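Local coordinates for SusD superfamily protein (Bacteroides vulgatus, PDB 3MYV) that probably binds polysaccharides at the outer membrane of the cell, at residues N188-Y200 / L212-Y226. Numbering follows the deposited sequence. Where two conformers were deposited one is given.
With EDO (1,2-ethanediol), chain I.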
loop_
_atom_site.group_PDB
_atom_site.type_symbol
_atom_site.label_atom_id
_atom_site.label_comp_id
_atom_site.label_asym_id
_atom_site.label_seq_id
_atom_site.Cartn_x
_atom_site.Cartn_y
_atom_site.Cartn_z
ATOM N N ASN A 188 -14.005 -5.181 3.732
ATOM C CA ASN A 188 -15.405 -5.335 3.348
ATOM C C ASN A 188 -15.581 -4.806 1.919
ATOM O O ASN A 188 -14.602 -4.481 1.254
ATOM C CB ASN A 188 -16.339 -4.605 4.320
ATOM C CG ASN A 188 -16.171 -3.082 4.283
ATOM O OD1 ASN A 188 -15.257 -2.573 3.663
ATOM N ND2 ASN A 188 -17.076 -2.363 4.943
ATOM N N LYS A 189 -16.818 -4.715 1.454
ATOM C CA LYS A 189 -17.084 -4.304 0.059
ATOM C C LYS A 189 -16.503 -2.928 -0.242
ATOM O O LYS A 189 -15.944 -2.704 -1.315
ATOM C CB LYS A 189 -18.589 -4.332 -0.220
ATOM C CG LYS A 189 -18.964 -4.152 -1.687
ATOM C CD LYS A 189 -20.487 -4.297 -1.843
ATOM C CE LYS A 189 -20.913 -3.952 -3.239
ATOM N NZ LYS A 189 -22.255 -4.437 -3.513
ATOM N N TYR A 190 -16.596 -2.003 0.710
ATOM C CA TYR A 190 -16.000 -0.696 0.501
ATOM C C TYR A 190 -14.496 -0.737 0.279
ATOM O O TYR A 190 -13.990 -0.070 -0.631
ATOM C CB TYR A 190 -16.333 0.247 1.639
ATOM C CG TYR A 190 -17.732 0.778 1.635
ATOM C CD1 TYR A 190 -18.039 1.991 1.013
ATOM C CD2 TYR A 190 -18.728 0.132 2.343
ATOM C CE1 TYR A 190 -19.335 2.499 1.045
ATOM C CE2 TYR A 190 -20.009 0.633 2.401
ATOM C CZ TYR A 190 -20.308 1.805 1.750
ATOM O OH TYR A 190 -21.587 2.277 1.827
ATOM N N ALA A 191 -13.784 -1.497 1.111
ATOM C CA ALA A 191 -12.353 -1.702 0.986
ATOM C C ALA A 191 -12.008 -2.267 -0.366
ATOM O O ALA A 191 -11.068 -1.805 -1.058
ATOM C CB ALA A 191 -11.845 -2.675 2.112
ATOM N N ALA A 192 -12.726 -3.317 -0.738
ATOM C CA ALA A 192 -12.476 -3.970 -2.027
ATOM C C ALA A 192 -12.665 -3.035 -3.224
ATOM O O ALA A 192 -11.892 -3.107 -4.188
ATOM C CB ALA A 192 -13.386 -5.233 -2.195
ATOM N N ARG A 193 -13.695 -2.183 -3.181
ATOM C CA ARG A 193 -13.893 -1.179 -4.233
ATOM C C ARG A 193 -12.787 -0.116 -4.199
ATOM O O ARG A 193 -12.321 0.314 -5.243
ATOM C CB ARG A 193 -15.278 -0.506 -4.112
ATOM C CG ARG A 193 -16.459 -1.492 -4.279
ATOM C CD ARG A 193 -17.763 -0.847 -3.845
ATOM N NE ARG A 193 -18.184 0.198 -4.768
ATOM C CZ ARG A 193 -19.032 1.172 -4.471
ATOM N NH1 ARG A 193 -19.512 1.320 -3.225
ATOM N NH2 ARG A 193 -19.386 2.020 -5.414
ATOM N N ALA A 194 -12.342 0.285 -3.007
ATOM C CA ALA A 194 -11.254 1.251 -2.913
ATOM C C ALA A 194 -9.984 0.664 -3.565
ATOM O O ALA A 194 -9.293 1.344 -4.333
ATOM C CB ALA A 194 -11.007 1.668 -1.438
ATOM N N LEU A 195 -9.690 -0.607 -3.269
ATOM C CA LEU A 195 -8.510 -1.267 -3.818
ATOM C C LEU A 195 -8.613 -1.364 -5.359
ATOM O O LEU A 195 -7.638 -1.102 -6.079
ATOM C CB LEU A 195 -8.333 -2.662 -3.183
ATOM C CG LEU A 195 -7.171 -3.528 -3.657
ATOM C CD1 LEU A 195 -5.835 -2.825 -3.527
ATOM C CD2 LEU A 195 -7.137 -4.889 -2.932
ATOM N N LEU A 196 -9.793 -1.738 -5.837
ATOM C CA LEU A 196 -10.070 -1.841 -7.284
ATOM C C LEU A 196 -9.879 -0.496 -7.994
ATOM O O LEU A 196 -9.365 -0.453 -9.116
ATOM C CB LEU A 196 -11.493 -2.368 -7.512
ATOM C CG LEU A 196 -11.925 -2.614 -8.965
ATOM C CD1 LEU A 196 -10.913 -3.527 -9.658
ATOM C CD2 LEU A 196 -13.341 -3.172 -9.083
ATOM N N ALA A 197 -10.320 0.611 -7.363
ATOM C CA ALA A 197 -10.103 1.936 -7.967
ATOM C C ALA A 197 -8.603 2.193 -8.088
ATOM O O ALA A 197 -8.156 2.705 -9.118
ATOM C CB ALA A 197 -10.774 3.039 -7.173
ATOM N N ARG A 198 -7.833 1.846 -7.049
ATOM C CA ARG A 198 -6.361 1.991 -7.116
ATOM C C ARG A 198 -5.793 1.171 -8.259
ATOM O O ARG A 198 -4.947 1.656 -9.035
ATOM C CB ARG A 198 -5.717 1.597 -5.777
ATOM C CG ARG A 198 -4.206 1.662 -5.721
ATOM C CD ARG A 198 -3.673 0.781 -4.616
ATOM N NE ARG A 198 -3.934 1.356 -3.291
ATOM C CZ ARG A 198 -3.592 0.778 -2.148
ATOM N NH1 ARG A 198 -2.996 -0.415 -2.151
ATOM N NH2 ARG A 198 -3.860 1.378 -0.996
ATOM N N ILE A 199 -6.229 -0.091 -8.360
ATOM C CA ILE A 199 -5.666 -0.986 -9.358
ATOM C C ILE A 199 -6.032 -0.517 -10.773
ATOM O O ILE A 199 -5.182 -0.550 -11.678
ATOM C CB ILE A 199 -6.028 -2.482 -9.057
ATOM C CG1 ILE A 199 -5.256 -2.952 -7.805
ATOM C CG2 ILE A 199 -5.687 -3.418 -10.247
ATOM C CD1 ILE A 199 -5.800 -4.263 -7.175
ATOM N N TYR A 200 -7.275 -0.074 -10.972
ATOM C CA TYR A 200 -7.651 0.529 -12.268
ATOM C C TYR A 200 -6.674 1.659 -12.625
ATOM O O TYR A 200 -6.166 1.734 -13.745
ATOM C CB TYR A 200 -9.062 1.117 -12.236
ATOM C CG TYR A 200 -10.231 0.166 -12.350
ATOM C CD1 TYR A 200 -10.211 -0.941 -13.200
ATOM C CD2 TYR A 200 -11.393 0.399 -11.599
ATOM C CE1 TYR A 200 -11.325 -1.784 -13.300
ATOM C CE2 TYR A 200 -12.465 -0.417 -11.686
ATOM C CZ TYR A 200 -12.440 -1.513 -12.533
ATOM O OH TYR A 200 -13.559 -2.321 -12.579
ATOM N N LEU A 212 -15.392 4.712 -10.557
ATOM C CA LEU A 212 -15.484 3.923 -9.332
ATOM C C LEU A 212 -15.173 4.776 -8.114
ATOM O O LEU A 212 -15.893 4.711 -7.096
ATOM C CB LEU A 212 -14.555 2.694 -9.384
ATOM C CG LEU A 212 -14.588 1.772 -8.144
ATOM C CD1 LEU A 212 -16.014 1.375 -7.740
ATOM C CD2 LEU A 212 -13.771 0.514 -8.382
ATOM N N ALA A 213 -14.104 5.568 -8.192
ATOM C CA ALA A 213 -13.686 6.394 -7.034
ATOM C C ALA A 213 -14.787 7.397 -6.714
ATOM O O ALA A 213 -15.150 7.597 -5.560
ATOM C CB ALA A 213 -12.353 7.137 -7.309
ATOM N N ASP A 214 -15.341 7.993 -7.759
ATOM C CA ASP A 214 -16.455 8.943 -7.618
ATOM C C ASP A 214 -17.667 8.290 -6.943
ATOM O O ASP A 214 -18.266 8.872 -6.031
ATOM C CB ASP A 214 -16.821 9.483 -9.011
ATOM C CG ASP A 214 -18.023 10.432 -8.982
ATOM O OD1 ASP A 214 -17.932 11.532 -8.402
ATOM O OD2 ASP A 214 -19.048 10.037 -9.537
ATOM N N GLN A 215 -18.047 7.084 -7.384
ATOM C CA GLN A 215 -19.257 6.464 -6.851
ATOM C C GLN A 215 -19.033 6.013 -5.422
ATOM O O GLN A 215 -19.959 6.055 -4.604
ATOM C CB GLN A 215 -19.711 5.268 -7.701
ATOM C CG GLN A 215 -21.110 4.762 -7.309
ATOM C CD GLN A 215 -22.178 5.830 -7.481
ATOM O OE1 GLN A 215 -22.363 6.362 -8.578
ATOM N NE2 GLN A 215 -22.878 6.154 -6.405
ATOM N N LEU A 216 -17.810 5.562 -5.129
ATOM C CA LEU A 216 -17.448 5.102 -3.789
ATOM C C LEU A 216 -17.519 6.265 -2.804
ATOM O O LEU A 216 -18.007 6.110 -1.668
ATOM C CB LEU A 216 -16.025 4.473 -3.823
ATOM C CG LEU A 216 -15.449 3.891 -2.530
ATOM C CD1 LEU A 216 -16.376 2.849 -1.961
ATOM C CD2 LEU A 216 -14.035 3.275 -2.768
ATOM N N ILE A 217 -17.027 7.431 -3.215
ATOM C CA ILE A 217 -17.109 8.633 -2.376
ATOM C C ILE A 217 -18.567 9.015 -2.147
ATOM O O ILE A 217 -18.971 9.329 -1.014
ATOM C CB ILE A 217 -16.348 9.815 -2.998
ATOM C CG1 ILE A 217 -14.830 9.552 -2.985
ATOM C CG2 ILE A 217 -16.624 11.096 -2.271
ATOM C CD1 ILE A 217 -14.083 10.438 -3.964
ATOM N N LYS A 218 -19.365 8.957 -3.219
ATOM C CA LYS A 218 -20.778 9.279 -3.106
ATOM C C LYS A 218 -21.489 8.313 -2.159
ATOM O O LYS A 218 -22.287 8.754 -1.308
ATOM C CB LYS A 218 -21.444 9.291 -4.468
ATOM C CG LYS A 218 -21.047 10.481 -5.327
ATOM C CD LYS A 218 -21.507 10.304 -6.739
ATOM C CE LYS A 218 -21.409 11.583 -7.532
ATOM N NZ LYS A 218 -21.526 11.220 -8.995
ATOM N N ASP A 219 -21.170 7.018 -2.283
ATOM C CA ASP A 219 -21.771 5.996 -1.426
ATOM C C ASP A 219 -21.356 6.165 0.044
ATOM O O ASP A 219 -22.185 6.002 0.942
ATOM C CB ASP A 219 -21.430 4.578 -1.899
ATOM C CG ASP A 219 -22.000 4.253 -3.273
ATOM O OD1 ASP A 219 -22.904 4.991 -3.768
ATOM O OD2 ASP A 219 -21.512 3.270 -3.879
ATOM N N ALA A 220 -20.085 6.464 0.304
ATOM C CA ALA A 220 -19.647 6.799 1.683
ATOM C C ALA A 220 -20.465 7.952 2.288
ATOM O O ALA A 220 -20.858 7.917 3.469
ATOM C CB ALA A 220 -18.165 7.148 1.707
ATOM N N ASP A 221 -20.693 8.975 1.474
ATOM C CA ASP A 221 -21.445 10.149 1.905
ATOM C C ASP A 221 -22.922 9.851 2.141
ATOM O O ASP A 221 -23.486 10.269 3.151
ATOM C CB ASP A 221 -21.288 11.263 0.879
ATOM C CG ASP A 221 -19.907 11.843 0.894
ATOM O OD1 ASP A 221 -19.228 11.668 1.932
ATOM O OD2 ASP A 221 -19.493 12.453 -0.110
ATOM N N THR A 222 -23.553 9.115 1.222
ATOM C CA THR A 222 -24.985 8.802 1.334
ATOM C C THR A 222 -25.270 7.894 2.534
ATOM O O THR A 222 -26.245 8.075 3.253
ATOM C CB THR A 222 -25.514 8.107 0.057
ATOM O OG1 THR A 222 -25.338 8.974 -1.071
ATOM C CG2 THR A 222 -26.993 7.767 0.202
ATOM N N SER A 223 -24.411 6.907 2.745
ATOM C CA SER A 223 -24.583 5.977 3.860
ATOM C C SER A 223 -24.136 6.555 5.199
ATOM O O SER A 223 -24.592 6.114 6.261
ATOM C CB SER A 223 -23.806 4.691 3.571
ATOM O OG SER A 223 -22.410 4.961 3.520
ATOM N N GLY A 224 -23.214 7.512 5.155
ATOM C CA GLY A 224 -22.543 8.020 6.350
ATOM C C GLY A 224 -21.533 7.057 6.948
ATOM O O GLY A 224 -21.026 7.286 8.047
ATOM N N SER A 225 -21.197 6.005 6.210
ATOM C CA SER A 225 -20.396 4.921 6.769
ATOM C C SER A 225 -18.911 5.226 6.842
ATOM O O SER A 225 -18.206 4.631 7.662
ATOM C CB SER A 225 -20.664 3.634 6.007
ATOM O OG SER A 225 -21.989 3.225 6.278
ATOM N N TYR A 226 -18.453 6.158 6.000
ATOM C CA TYR A 226 -17.086 6.661 6.036
ATOM C C TYR A 226 -17.114 8.161 5.786
ATOM O O TYR A 226 -18.031 8.670 5.125
ATOM C CB TYR A 226 -16.207 5.958 5.018
ATOM C CG TYR A 226 -16.167 4.480 5.205
ATOM C CD1 TYR A 226 -15.239 3.882 6.071
ATOM C CD2 TYR A 226 -17.073 3.650 4.526
ATOM C CE1 TYR A 226 -15.206 2.499 6.228
ATOM C CE2 TYR A 226 -17.052 2.277 4.694
ATOM C CZ TYR A 226 -16.122 1.705 5.549
ATOM O OH TYR A 226 -16.077 0.344 5.703
HETATM C C1 EDO I . 0.248 0.098 1.058
HETATM O O1 EDO I . 0.832 0.903 0.042
HETATM C C2 EDO I . -1.234 -0.158 0.762
HETATM O O2 EDO I . -1.427 -1.278 -0.166
HETATM O O HOH W 1 -22.731 1.147 4.573
#
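L216 and L212 reach across from helix 206-223 to the backbone of helix 189-202, a worked example of antiparallel helices meshing side chains as knobs into holes. L216 CD2 presses on A194 CA at 3.4 Å, a tight fit, while its CD1 lies against Y190 CD1. One turn away, L212 is a knob in a hole formed by R193, L196, A197 and Y200: with CG anti to the backbone N (chi1 -179°), CD2 lies 3.5 Å from R193 O. A197 and A213 mark the nearest approach of the backbones, their CA atoms 5.8 Å apart.

Y190 fills a second hole among L216, D219, A220 and S223, and Y226 CE2 sits over one face of its ring, toward the rim, the two ring planes inclined at 59°. Farther out, R193 lays a guanidinium face over L216 CD1 and grips D219 end-on, NH1 and NH2 both donating to OD2 at 2.9 Å. Q215 NE2 holds the other carboxylate oxygen, D219 OD1. N188 works twice: OD1 caps its helix by accepting from A191 N, and ND2 donates to Y226 OH at 3.0 Å. Consecutive in the chain, the helices form an antiparallel hairpin, segment axes 9.5 Å apart at 155°, consistent with the TPR-like helical pairs of SusD proteins.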